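PDB 5NNP: N-terminal acetyltransferase-like protein from Chaetomium thermophilum, which probably serves as the TPR-repeat auxiliary subunit of a NatA-type N-terminal acetyltransferase. Local coordinates for residues A[450-454]-A[455-459]; A[486-489]-A[490-494]; A[495-498]-A[499-502]; A[503-506]-A[507-511]; A[563-566]-A[567-570]. One frame throughout, in Å; residues are numbered along the deposited sequence.

Overall arrangement
All five contacts are local ones, between neighbouring turns of helices or round the bends that end them, and all belong to the part of the chain related to NatA auxiliary subunits. Contacts 2 and 3 share helix 487-499: contact 2 is its buried beginning, and contact 3 its surface end, closed by a Schellman motif and lined with arginines. Contact 4 opens the next helix, 503-523, and is buried. Contacts 1 and 5 are partly buried; contact 1 touches contacts 2 and 3 and also ends its helix with a Schellman motif, whereas contact 5 touches contacts 3 and 4, is mid-helix and mainly apolar. Centres of contacts 3 and 4 lie about 9 Å apart.

Contact 1 (A[450-454]-A[455-459]); sequences KYQLR and NNENE. With PO4 (phosphate ion), chain U.
Leu453 reaches forward over the bend to Asn458. With CG anti to the carbonyl carbon (chi1 -64°), the chain rises from CB to CG and forks there: CD2 comes to 3.6 Å from Asn458 CA and 4.0 Å from Asn458 ND2, while CD1 takes the other branch to Phe489 of helix 487-499. The two side chains cross at about a right angle, so the methyl CD2 bears on the backbone of Asn458 as well as on its amide, whose polar atoms turn to Arg500 and Asp493.

The bend between them is a Schellman motif closing helix 442-454. Glu457 N donates to Gln452 O at 2.7 Å with a nearly straight N-H...O angle of 167°, and Asn456 N donates to Leu453 O at 2.8 Å, from well above the carbonyl plane. Asn456, with its positive phi of 58°, is the C-prime residue, and Glu457 is at the N-cap position of helix 458-465, which turns back past Gln452 as in the helical hairpins of TPR-like proteins.

Around the bend, Asn455 ND2 donates to Glu457 OE2 at 2.9 Å, meeting it from above the carboxylate plane; Glu457 OE1 pairs with Lys460. One turn earlier, the extended Lys450 places NZ 2.7 Å from O3 of a phosphate ion, probably from the crystallisation liquor, which Arg416 also binds.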
loop_
_atom_site.group_PDB
_atom_site.type_symbol
_atom_site.label_atom_id
_atom_site.label_comp_id
_atom_site.label_asym_id
_atom_site.label_seq_id
_atom_site.Cartn_x
_atom_site.Cartn_y
_atom_site.Cartn_z
ATOM N N LYS A 450 21.656 0.386 6.423
ATOM C CA LYS A 450 20.876 -0.379 7.379
ATOM C C LYS A 450 21.805 -1.071 8.354
ATOM O O LYS A 450 21.621 -0.991 9.578
ATOM C CB LYS A 450 19.991 -1.404 6.671
ATOM C CG LYS A 450 19.206 -2.317 7.614
ATOM C CD LYS A 450 18.577 -3.479 6.851
ATOM C CE LYS A 450 17.812 -4.428 7.767
ATOM N NZ LYS A 450 16.984 -5.385 6.977
ATOM N N TYR A 451 22.812 -1.746 7.805
ATOM C CA TYR A 451 23.811 -2.418 8.631
ATOM C C TYR A 451 24.539 -1.453 9.579
ATOM O O TYR A 451 24.837 -1.794 10.719
ATOM C CB TYR A 451 24.801 -3.172 7.743
ATOM C CG TYR A 451 24.305 -4.565 7.437
ATOM C CD1 TYR A 451 23.000 -4.769 7.024
ATOM C CD2 TYR A 451 25.124 -5.675 7.595
ATOM C CE1 TYR A 451 22.522 -6.031 6.766
ATOM C CE2 TYR A 451 24.652 -6.949 7.333
ATOM C CZ TYR A 451 23.349 -7.118 6.925
ATOM O OH TYR A 451 22.865 -8.379 6.667
ATOM N N GLN A 452 24.789 -0.237 9.125
ATOM C CA GLN A 452 25.420 0.749 9.981
ATOM C C GLN A 452 24.489 1.168 11.123
ATOM O O GLN A 452 24.929 1.290 12.278
ATOM C CB GLN A 452 25.873 1.943 9.139
ATOM C CG GLN A 452 27.065 1.588 8.234
ATOM C CD GLN A 452 27.340 2.609 7.140
ATOM O OE1 GLN A 452 26.542 3.520 6.907
ATOM N NE2 GLN A 452 28.480 2.459 6.458
ATOM N N LEU A 453 23.206 1.365 10.813
ATOM C CA LEU A 453 22.209 1.626 11.849
ATOM C C LEU A 453 22.079 0.439 12.805
ATOM O O LEU A 453 21.918 0.617 14.007
ATOM C CB LEU A 453 20.848 1.950 11.230
ATOM C CG LEU A 453 20.773 3.226 10.395
ATOM C CD1 LEU A 453 19.420 3.328 9.746
ATOM C CD2 LEU A 453 21.033 4.446 11.248
ATOM N N ARG A 454 22.137 -0.772 12.269
ATOM C CA ARG A 454 22.143 -1.960 13.114
ATOM C C ARG A 454 23.361 -1.966 14.039
ATOM O O ARG A 454 23.315 -2.554 15.117
ATOM C CB ARG A 454 22.119 -3.234 12.266
ATOM C CG ARG A 454 20.801 -3.484 11.574
ATOM C CD ARG A 454 19.674 -3.566 12.582
ATOM N NE ARG A 454 18.368 -3.746 11.952
ATOM C CZ ARG A 454 17.851 -4.920 11.600
ATOM N NH1 ARG A 454 18.535 -6.035 11.790
ATOM N NH2 ARG A 454 16.646 -4.977 11.051
ATOM N N ASN A 455 24.438 -1.306 13.615
ATOM C CA ASN A 455 25.624 -1.135 14.452
ATOM C C ASN A 455 25.603 0.196 15.218
ATOM O O ASN A 455 26.613 0.646 15.738
ATOM C CB ASN A 455 26.885 -1.227 13.602
ATOM C CG ASN A 455 28.135 -1.386 14.431
ATOM O OD1 ASN A 455 28.118 -2.009 15.482
ATOM N ND2 ASN A 455 29.231 -0.835 13.951
ATOM N N ASN A 456 24.425 0.801 15.273
ATOM C CA ASN A 456 24.196 2.058 15.954
ATOM C C ASN A 456 25.045 3.211 15.463
ATOM O O ASN A 456 25.339 4.112 16.240
ATOM C CB ASN A 456 24.397 1.893 17.455
ATOM C CG ASN A 456 23.308 1.070 18.096
ATOM O OD1 ASN A 456 22.309 0.750 17.459
ATOM N ND2 ASN A 456 23.492 0.726 19.368
ATOM N N GLU A 457 25.406 3.217 14.178
ATOM C CA GLU A 457 26.141 4.355 13.621
ATOM C C GLU A 457 25.245 5.276 12.796
ATOM O O GLU A 457 25.378 5.352 11.570
ATOM C CB GLU A 457 27.302 3.879 12.757
ATOM C CG GLU A 457 28.427 3.206 13.516
ATOM C CD GLU A 457 29.438 2.590 12.577
ATOM O OE1 GLU A 457 30.437 3.271 12.252
ATOM O OE2 GLU A 457 29.230 1.430 12.149
ATOM N N ASN A 458 24.344 5.986 13.467
ATOM C CA ASN A 458 23.333 6.790 12.775
ATOM C C ASN A 458 23.916 7.814 11.819
ATOM O O ASN A 458 23.534 7.894 10.653
ATOM C CB ASN A 458 22.447 7.504 13.796
ATOM C CG ASN A 458 21.758 6.536 14.728
ATOM O OD1 ASN A 458 22.407 5.841 15.516
ATOM N ND2 ASN A 458 20.445 6.460 14.627
ATOM N N GLU A 459 24.848 8.602 12.324
ATOM C CA GLU A 459 25.382 9.714 11.563
ATOM C C GLU A 459 26.130 9.209 10.321
ATOM O O GLU A 459 26.055 9.821 9.246
ATOM C CB GLU A 459 26.267 10.582 12.464
ATOM C CG GLU A 459 26.949 9.811 13.562
ATOM C CD GLU A 459 26.187 9.816 14.873
ATOM O OE1 GLU A 459 25.827 8.720 15.342
ATOM O OE2 GLU A 459 25.981 10.901 15.453
HETATM P P PO4 U . 19.249 -8.472 5.669
HETATM O O1 PO4 U . 20.697 -8.487 6.090
HETATM O O2 PO4 U . 18.460 -9.305 6.656
HETATM O O3 PO4 U . 18.708 -7.058 5.674
HETATM O O4 PO4 U . 19.138 -9.041 4.274
#

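Contact 2 (A[486-489]-A[490-494]); sequences CIWF and LTEDG
Leu490 sits one turn beyond Cys486, and its N donates to Cys486 O at 3.2 Å, with Leu490 CG folded back over the same carbonyl. Next, Thr491 holds Ile487 O twice: Thr491 N reaches it at 2.9 Å and Thr491 OG1 at 2.7 Å, from opposite faces of the carbonyl plane. The hydroxyl can do this because it lies beside its own backbone N (chi1 -52°), which also sets Thr491 OG1 3.6 Å from Ile487 CG2.

Glu492 follows with CG at the edge of the Trp488 ring, 3.9 Å from Trp488 CE3. Its chain bends at chi2, and OE1 is shared by Arg454 and Arg558, which probably offset the charge of the buried carboxylate. Asp493 lays its CB over one face of the Phe489 ring, toward the rim, 4.1 Å from Phe489 CE2; Asp493 OD2 forms a salt bridge with Arg509.

Trp488 also meets a ring-bearing polar side chain of another protein chain, the planes at about 90°. These are the first two turns of helix 487-499, with Cys486 at the N-cap position. Helices 442-454, 503-523 and 554-572 pack on them (Phe489 on Leu453, Leu490 on Ile516, Thr491 on Ala559), as in the stacked helices of a TPR-like superhelix.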
loop_
_atom_site.group_PDB
_atom_site.type_symbol
_atom_site.label_atom_id
_atom_site.label_comp_id
_atom_site.label_asym_id
_atom_site.label_seq_id
_atom_site.Cartn_x
_atom_site.Cartn_y
_atom_site.Cartn_z
ATOM N N CYS A 486 10.229 7.842 3.334
ATOM C CA CYS A 486 11.020 6.622 3.481
ATOM C C CYS A 486 10.887 6.016 4.886
ATOM O O CYS A 486 11.661 6.350 5.798
ATOM C CB CYS A 486 12.503 6.896 3.171
ATOM S SG CYS A 486 13.511 5.395 3.018
ATOM N N ILE A 487 9.929 5.105 5.043
ATOM C CA ILE A 487 9.586 4.538 6.346
ATOM C C ILE A 487 10.622 3.531 6.897
ATOM O O ILE A 487 10.844 3.466 8.102
ATOM C CB ILE A 487 8.192 3.855 6.288
ATOM C CG1 ILE A 487 7.106 4.908 6.030
ATOM C CG2 ILE A 487 7.882 3.102 7.589
ATOM C CD1 ILE A 487 5.719 4.342 5.820
ATOM N N TRP A 488 11.246 2.739 6.035
ATOM C CA TRP A 488 12.220 1.771 6.527
ATOM C C TRP A 488 13.358 2.525 7.214
ATOM O O TRP A 488 13.739 2.195 8.348
ATOM C CB TRP A 488 12.747 0.849 5.410
ATOM C CG TRP A 488 13.888 1.387 4.570
ATOM C CD1 TRP A 488 13.799 1.933 3.318
ATOM C CD2 TRP A 488 15.288 1.416 4.916
ATOM N NE1 TRP A 488 15.045 2.308 2.873
ATOM C CE2 TRP A 488 15.973 2.002 3.830
ATOM C CE3 TRP A 488 16.020 1.018 6.042
ATOM C CZ2 TRP A 488 17.354 2.183 3.833
ATOM C CZ3 TRP A 488 17.399 1.203 6.040
ATOM C CH2 TRP A 488 18.047 1.779 4.945
ATOM N N PHE A 489 13.863 3.568 6.569
ATOM C CA PHE A 489 15.003 4.253 7.146
ATOM C C PHE A 489 14.596 4.992 8.413
ATOM O O PHE A 489 15.304 4.943 9.412
ATOM C CB PHE A 489 15.650 5.232 6.170
ATOM C CG PHE A 489 16.791 5.980 6.781
ATOM C CD1 PHE A 489 18.037 5.383 6.900
ATOM C CD2 PHE A 489 16.619 7.255 7.283
ATOM C CE1 PHE A 489 19.084 6.047 7.470
ATOM C CE2 PHE A 489 17.683 7.928 7.869
ATOM C CZ PHE A 489 18.913 7.316 7.959
ATOM N N LEU A 490 13.457 5.683 8.362
ATOM C CA LEU A 490 12.967 6.427 9.519
ATOM C C LEU A 490 12.794 5.501 10.725
ATOM O O LEU A 490 13.198 5.846 11.837
ATOM C CB LEU A 490 11.653 7.137 9.197
ATOM C CG LEU A 490 11.699 8.328 8.226
ATOM C CD1 LEU A 490 10.296 8.856 7.941
ATOM C CD2 LEU A 490 12.571 9.439 8.747
ATOM N N THR A 491 12.225 4.319 10.502
ATOM C CA THR A 491 12.017 3.374 11.600
ATOM C C THR A 491 13.351 2.872 12.154
ATOM O O THR A 491 13.576 2.899 13.366
ATOM C CB THR A 491 11.166 2.169 11.169
ATOM O OG1 THR A 491 9.965 2.627 10.542
ATOM C CG2 THR A 491 10.793 1.329 12.372
ATOM N N GLU A 492 14.228 2.416 11.260
ATOM C CA GLU A 492 15.557 1.945 11.645
ATOM C C GLU A 492 16.357 3.019 12.377
ATOM O O GLU A 492 17.002 2.756 13.388
ATOM C CB GLU A 492 16.325 1.484 10.406
ATOM C CG GLU A 492 15.886 0.132 9.880
ATOM C CD GLU A 492 16.224 -0.991 10.831
ATOM O OE1 GLU A 492 15.613 -2.063 10.726
ATOM O OE2 GLU A 492 17.120 -0.812 11.686
ATOM N N ASP A 493 16.315 4.237 11.855
ATOM C CA ASP A 493 17.006 5.358 12.475
ATOM C C ASP A 493 16.500 5.590 13.896
ATOM O O ASP A 493 17.279 5.888 14.799
ATOM C CB ASP A 493 16.828 6.624 11.641
ATOM C CG ASP A 493 17.768 7.739 12.060
ATOM O OD1 ASP A 493 18.952 7.459 12.343
ATOM O OD2 ASP A 493 17.325 8.906 12.096
ATOM N N GLY A 494 15.193 5.455 14.085
ATOM C CA GLY A 494 14.586 5.659 15.385
ATOM C C GLY A 494 15.019 4.602 16.381
ATOM O O GLY A 494 15.444 4.923 17.491
#

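Contact 3 (A[495-498]-A[499-502]); sequences EAWQ and RRGN
Trp497 and Arg500 run alongside each other in one direction, with the indole and guanidinium planes 29° apart. Trp497 CZ3 sits over the centre of the guanidinium, 3.5 Å from Arg500 CZ, while Arg500 NH1 lies over one face of the ring and forms a salt bridge with Glu459. Asn502 flanks the same indole but is turned steeply against it, amide and ring planes 78° apart, with ND2 3.6 Å from Trp497 CE3.

Backbone bonds bring these groups together. Asn502 N donates to Trp497 O at 2.8 Å and Gly501 N to Gln498 O at 2.9 Å, the pair that defines a Schellman motif at the end of helix 487-499. Gly501 has phi 93°, where a CB would jam against the preceding carbonyl O. Asn502 is then N-cap of helix 503-523, its OD1 accepting from Leu505 N.

Replacing Trp497 by an alanine would probably leave the Arg500 guanidinium without the flat surface it lies on, dependent on its bonds to Glu459 and Asn458, and strip Asn502 of its ring neighbour.

On another side of the helix, Arg499, bent at chi3, lays a guanidinium face over Ala496, its NH2 3.5 Å from Ala496 CA; Arg499 NE and NH2 reach across to Asn456 OD1 and Leu453 O.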
loop_
_atom_site.group_PDB
_atom_site.type_symbol
_atom_site.label_atom_id
_atom_site.label_comp_id
_atom_site.label_asym_id
_atom_site.label_seq_id
_atom_site.Cartn_x
_atom_site.Cartn_y
_atom_site.Cartn_z
ATOM N N GLU A 495 14.921 3.339 15.978
ATOM C CA GLU A 495 15.286 2.232 16.840
ATOM C C GLU A 495 16.754 2.338 17.252
ATOM O O GLU A 495 17.107 2.077 18.409
ATOM C CB GLU A 495 14.986 0.902 16.143
ATOM C CG GLU A 495 13.497 0.705 15.875
ATOM C CD GLU A 495 13.156 -0.608 15.195
ATOM O OE1 GLU A 495 14.066 -1.331 14.745
ATOM O OE2 GLU A 495 11.957 -0.927 15.116
ATOM N N ALA A 496 17.601 2.757 16.318
ATOM C CA ALA A 496 19.015 2.994 16.617
ATOM C C ALA A 496 19.229 4.098 17.666
ATOM O O ALA A 496 19.981 3.920 18.629
ATOM C CB ALA A 496 19.755 3.337 15.348
ATOM N N TRP A 497 18.585 5.245 17.456
ATOM C CA TRP A 497 18.654 6.357 18.399
ATOM C C TRP A 497 18.124 5.949 19.771
ATOM O O TRP A 497 18.649 6.376 20.803
ATOM C CB TRP A 497 17.870 7.569 17.879
ATOM C CG TRP A 497 18.630 8.383 16.885
ATOM C CD1 TRP A 497 18.265 8.660 15.599
ATOM C CD2 TRP A 497 19.903 9.017 17.087
ATOM N NE1 TRP A 497 19.232 9.430 14.989
ATOM C CE2 TRP A 497 20.243 9.662 15.882
ATOM C CE3 TRP A 497 20.779 9.108 18.171
ATOM C CZ2 TRP A 497 21.428 10.386 15.732
ATOM C CZ3 TRP A 497 21.961 9.827 18.018
ATOM C CH2 TRP A 497 22.276 10.454 16.809
ATOM N N GLN A 498 17.076 5.130 19.778
ATOM C CA GLN A 498 16.522 4.640 21.029
ATOM C C GLN A 498 17.558 3.786 21.736
ATOM O O GLN A 498 17.740 3.915 22.937
ATOM C CB GLN A 498 15.241 3.849 20.787
ATOM C CG GLN A 498 14.500 3.439 22.033
ATOM C CD GLN A 498 13.108 2.913 21.714
ATOM O OE1 GLN A 498 12.483 3.309 20.721
ATOM N NE2 GLN A 498 12.622 2.005 22.543
ATOM N N ARG A 499 18.255 2.942 20.980
ATOM C CA ARG A 499 19.290 2.077 21.537
ATOM C C ARG A 499 20.451 2.865 22.129
ATOM O O ARG A 499 21.178 2.363 22.989
ATOM C CB ARG A 499 19.832 1.118 20.476
ATOM C CG ARG A 499 18.916 -0.039 20.145
ATOM C CD ARG A 499 19.655 -1.122 19.380
ATOM N NE ARG A 499 20.087 -0.689 18.051
ATOM C CZ ARG A 499 19.314 -0.706 16.969
ATOM N NH1 ARG A 499 18.060 -1.124 17.062
ATOM N NH2 ARG A 499 19.791 -0.301 15.797
ATOM N N ARG A 500 20.636 4.090 21.654
ATOM C CA ARG A 500 21.731 4.920 22.134
ATOM C C ARG A 500 21.279 5.778 23.299
ATOM O O ARG A 500 22.073 6.501 23.907
ATOM C CB ARG A 500 22.271 5.792 21.008
ATOM C CG ARG A 500 22.927 5.001 19.914
ATOM C CD ARG A 500 23.159 5.857 18.686
ATOM N NE ARG A 500 24.066 6.971 18.944
ATOM C CZ ARG A 500 24.664 7.671 17.987
ATOM N NH1 ARG A 500 24.453 7.363 16.715
ATOM N NH2 ARG A 500 25.477 8.672 18.291
ATOM N N GLY A 501 19.992 5.694 23.607
ATOM C CA GLY A 501 19.435 6.460 24.706
ATOM C C GLY A 501 18.849 7.806 24.308
ATOM O O GLY A 501 18.494 8.590 25.175
ATOM N N ASN A 502 18.738 8.078 23.009
ATOM C CA ASN A 502 18.258 9.381 22.549
ATOM C C ASN A 502 16.739 9.395 22.362
ATOM O O ASN A 502 16.235 9.381 21.230
ATOM C CB ASN A 502 18.949 9.782 21.240
ATOM C CG ASN A 502 18.889 11.284 20.976
ATOM O OD1 ASN A 502 17.920 11.950 21.337
ATOM N ND2 ASN A 502 19.928 11.822 20.341
#

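Contact 4 (A[503-506]-A[507-511]); sequences TALA and LKRYH
Tyr510 and Ala506 are joined by the straightest backbone bond of this turn, Tyr510 N to Ala506 O at 3.1 Å with an N-H...O angle of 175°. The strongest side-chain links go to neighbouring parts of the fold: Arg509 NE forms a salt bridge with Asp493 OD2, Tyr510 OH is hydrogen-bonded to Gln498 OE1, and Lys508 NZ bonds to Asp642 O. Three further helical bonds, Leu507 N to Thr503 O, Lys508 N to Ala504 O and Arg509 N to Leu505 O, complete the backbone ladder. These are the first turns of helix 503-523, packed against the preceding helix 487-499 as in the helical pairs of TPR-like proteins.

Nearer the backbone, Arg509 touches the earlier turn through its aliphatic part, Arg509 CG lying 3.0 Å from Leu505 O. In Tyr510, CG stands anti to the carbonyl carbon (chi1 -56°), which lays one ring face over Ala506 O, 3.2 Å from Tyr510 CD2 and offset toward the rim.

Packing completes the turn. Ala506 CB touches Tyr510 CE2 at 4.1 Å, and Thr503 CG2 meets Leu507 CD1 at 4.1 Å. With a phenylalanine in place of Tyr510, Gln498 OE1 would probably lose its hydroxyl mate, and the tie to helix 487-499 would weaken.

Ala506 O is thus met by the N-H and the ring of one residue, while charged and hydroxyl ends join helix 503-523 to its neighbours.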
loop_
_atom_site.group_PDB
_atom_site.type_symbol
_atom_site.label_atom_id
_atom_site.label_comp_id
_atom_site.label_asym_id
_atom_site.label_seq_id
_atom_site.Cartn_x
_atom_site.Cartn_y
_atom_site.Cartn_z
ATOM N N THR A 503 16.021 9.438 23.482
ATOM C CA THR A 503 14.561 9.386 23.477
ATOM C C THR A 503 13.952 10.438 22.554
ATOM O O THR A 503 12.944 10.187 21.906
ATOM C CB THR A 503 14.004 9.569 24.906
ATOM O OG1 THR A 503 14.730 8.720 25.799
ATOM C CG2 THR A 503 12.535 9.203 24.985
ATOM N N ALA A 504 14.582 11.605 22.484
ATOM C CA ALA A 504 14.054 12.709 21.694
ATOM C C ALA A 504 13.989 12.371 20.207
ATOM O O ALA A 504 12.926 12.490 19.603
ATOM C CB ALA A 504 14.883 13.964 21.914
ATOM N N LEU A 505 15.110 11.949 19.617
ATOM C CA LEU A 505 15.137 11.684 18.179
ATOM C C LEU A 505 14.414 10.387 17.850
ATOM O O LEU A 505 13.869 10.223 16.757
ATOM C CB LEU A 505 16.565 11.617 17.653
ATOM C CG LEU A 505 17.416 12.877 17.693
ATOM C CD1 LEU A 505 18.807 12.493 17.242
ATOM C CD2 LEU A 505 16.841 13.999 16.827
ATOM N N ALA A 506 14.415 9.456 18.792
ATOM C CA ALA A 506 13.664 8.229 18.602
ATOM C C ALA A 506 12.177 8.552 18.436
ATOM O O ALA A 506 11.548 8.112 17.476
ATOM C CB ALA A 506 13.888 7.283 19.763
ATOM N N LEU A 507 11.620 9.337 19.362
ATOM C CA LEU A 507 10.199 9.681 19.294
ATOM C C LEU A 507 9.891 10.489 18.028
ATOM O O LEU A 507 8.865 10.271 17.364
ATOM C CB LEU A 507 9.761 10.459 20.541
ATOM C CG LEU A 507 9.584 9.711 21.869
ATOM C CD1 LEU A 507 9.326 10.691 22.974
ATOM C CD2 LEU A 507 8.458 8.704 21.805
ATOM N N LYS A 508 10.792 11.411 17.699
ATOM C CA LYS A 508 10.610 12.267 16.536
ATOM C C LYS A 508 10.434 11.413 15.282
ATOM O O LYS A 508 9.537 11.662 14.474
ATOM C CB LYS A 508 11.787 13.225 16.380
ATOM C CG LYS A 508 11.648 14.207 15.229
ATOM C CD LYS A 508 10.404 15.057 15.391
ATOM C CE LYS A 508 10.368 16.203 14.388
ATOM N NZ LYS A 508 9.277 17.177 14.687
ATOM N N ARG A 509 11.273 10.390 15.143
ATOM C CA ARG A 509 11.184 9.471 14.002
ATOM C C ARG A 509 9.859 8.715 13.972
ATOM O O ARG A 509 9.181 8.686 12.938
ATOM C CB ARG A 509 12.339 8.473 14.025
ATOM C CG ARG A 509 13.703 9.126 13.983
ATOM C CD ARG A 509 13.937 9.784 12.626
ATOM N NE ARG A 509 15.253 10.404 12.584
ATOM C CZ ARG A 509 15.500 11.663 12.928
ATOM N NH1 ARG A 509 14.517 12.446 13.330
ATOM N NH2 ARG A 509 16.737 12.139 12.875
ATOM N N TYR A 510 9.505 8.088 15.096
ATOM C CA TYR A 510 8.243 7.353 15.192
ATOM C C TYR A 510 7.054 8.278 14.869
ATOM O O TYR A 510 6.134 7.900 14.127
ATOM C CB TYR A 510 8.076 6.717 16.580
ATOM C CG TYR A 510 9.226 5.807 16.975
ATOM C CD1 TYR A 510 9.905 5.065 16.014
ATOM C CD2 TYR A 510 9.648 5.706 18.302
ATOM C CE1 TYR A 510 10.957 4.239 16.354
ATOM C CE2 TYR A 510 10.704 4.880 18.653
ATOM C CZ TYR A 510 11.357 4.145 17.674
ATOM O OH TYR A 510 12.418 3.319 18.007
ATOM N N HIS A 511 7.088 9.498 15.398
ATOM C CA HIS A 511 6.053 10.466 15.063
ATOM C C HIS A 511 6.026 10.786 13.564
ATOM O O HIS A 511 4.958 10.991 12.988
ATOM C CB HIS A 511 6.227 11.745 15.879
ATOM C CG HIS A 511 5.603 11.670 17.234
ATOM N ND1 HIS A 511 4.437 12.328 17.553
ATOM C CD2 HIS A 511 5.972 10.991 18.345
ATOM C CE1 HIS A 511 4.120 12.069 18.808
ATOM N NE2 HIS A 511 5.033 11.258 19.310
#

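Contact 5 (A[563-566]-A[567-570]); sequences AVNL and YLSM
Leu566 CG is anti to the backbone N (chi1 -180°), whereas Met570 CG stands beside its own N (chi1 -66°) and folds back toward the preceding turn, where the two side chains meet. Met570 CG and SD both lie by Leu566 O, at 3.1 Å and 3.6 Å, and Met570 SD is also 4.3 Å from Leu566 CG; chi3 (63°) only sets the methyl. Beyond them, Leu566 packs on Ala506 and Leu507, and Met570 on Thr503, all of helix 503-523.

Further round the helix, Leu568 sends CD1 back over the preceding turn, where it lies 4.3 Å from Val564 CG1 and 4.2 Å from Asn565 OD1. Leu568 and Val564 both continue onto helix 673-685.

Tyr567 lies between these two patches. Its ring lies obliquely beside Ala563 O, with Tyr567 CD2 3.3 Å away from that oxygen, and its OH is hydrogen-bonded to His511 NE2. Helix 654-668 packs against the same ring through Pro654, Asp657 and Ala658.

The backbone ladder beneath is regular, with Tyr567 N bonded to Ala563 O at 2.9 Å, Leu568 N to Val564 O at 3.0 Å, and Met570 N to Leu566 O. Between side chains, the Leu566-Met570 and Val564-Leu568 pairs make the contact mainly apolar, the tyrosine hydroxyl adding a polar tie, and helix 554-572 faces three other helices of the alpha-helical stack at once.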
loop_
_atom_site.group_PDB
_atom_site.type_symbol
_atom_site.label_atom_id
_atom_site.label_comp_id
_atom_site.label_asym_id
_atom_site.label_seq_id
_atom_site.Cartn_x
_atom_site.Cartn_y
_atom_site.Cartn_z
ATOM N N ALA A 563 7.022 3.334 19.407
ATOM C CA ALA A 563 6.525 4.477 20.186
ATOM C C ALA A 563 5.877 4.053 21.518
ATOM O O ALA A 563 6.194 4.598 22.567
ATOM C CB ALA A 563 5.521 5.298 19.357
ATOM N N VAL A 564 4.974 3.079 21.472
ATOM C CA VAL A 564 4.224 2.696 22.660
ATOM C C VAL A 564 5.159 2.105 23.715
ATOM O O VAL A 564 5.068 2.445 24.896
ATOM C CB VAL A 564 3.089 1.702 22.313
ATOM C CG1 VAL A 564 2.573 1.011 23.558
ATOM C CG2 VAL A 564 1.949 2.434 21.586
ATOM N N ASN A 565 6.073 1.246 23.280
ATOM C CA ASN A 565 7.099 0.707 24.165
ATOM C C ASN A 565 8.033 1.773 24.763
ATOM O O ASN A 565 8.447 1.667 25.921
ATOM C CB ASN A 565 7.926 -0.339 23.417
ATOM C CG ASN A 565 7.203 -1.663 23.291
ATOM O OD1 ASN A 565 6.323 -1.991 24.098
ATOM N ND2 ASN A 565 7.576 -2.442 22.283
ATOM N N LEU A 566 8.356 2.800 23.983
ATOM C CA LEU A 566 9.246 3.855 24.450
ATOM C C LEU A 566 8.542 4.795 25.431
ATOM O O LEU A 566 9.175 5.306 26.359
ATOM C CB LEU A 566 9.807 4.644 23.266
ATOM C CG LEU A 566 10.774 5.795 23.560
ATOM C CD1 LEU A 566 11.910 5.357 24.493
ATOM C CD2 LEU A 566 11.328 6.392 22.255
ATOM N N TYR A 567 7.243 5.020 25.242
ATOM C CA TYR A 567 6.474 5.827 26.201
ATOM C C TYR A 567 6.292 5.073 27.524
ATOM O O TYR A 567 6.356 5.667 28.601
ATOM C CB TYR A 567 5.102 6.223 25.634
ATOM C CG TYR A 567 5.115 7.413 24.687
ATOM C CD1 TYR A 567 5.628 8.641 25.089
ATOM C CD2 TYR A 567 4.594 7.313 23.399
ATOM C CE1 TYR A 567 5.637 9.729 24.238
ATOM C CE2 TYR A 567 4.603 8.400 22.536
ATOM C CZ TYR A 567 5.121 9.605 22.964
ATOM O OH TYR A 567 5.123 10.688 22.114
ATOM N N LEU A 568 6.047 3.767 27.426
ATOM C CA LEU A 568 5.967 2.893 28.586
ATOM C C LEU A 568 7.254 2.958 29.407
ATOM O O LEU A 568 7.232 3.025 30.647
ATOM C CB LEU A 568 5.709 1.458 28.145
ATOM C CG LEU A 568 4.254 1.052 27.978
ATOM C CD1 LEU A 568 4.153 -0.316 27.302
ATOM C CD2 LEU A 568 3.561 1.068 29.339
ATOM N N SER A 569 8.376 2.921 28.694
ATOM C CA SER A 569 9.681 3.036 29.321
ATOM C C SER A 569 9.823 4.390 30.006
ATOM O O SER A 569 10.240 4.465 31.162
ATOM C CB SER A 569 10.786 2.841 28.287
ATOM O OG SER A 569 11.998 3.427 28.722
ATOM N N MET A 570 9.469 5.457 29.290
ATOM C CA MET A 570 9.522 6.807 29.848
ATOM C C MET A 570 8.627 6.957 31.071
ATOM O O MET A 570 8.930 7.739 31.968
ATOM C CB MET A 570 9.129 7.847 28.797
ATOM C CG MET A 570 10.093 7.963 27.635
ATOM S SD MET A 570 9.355 8.884 26.263
ATOM C CE MET A 570 9.095 10.491 27.020
#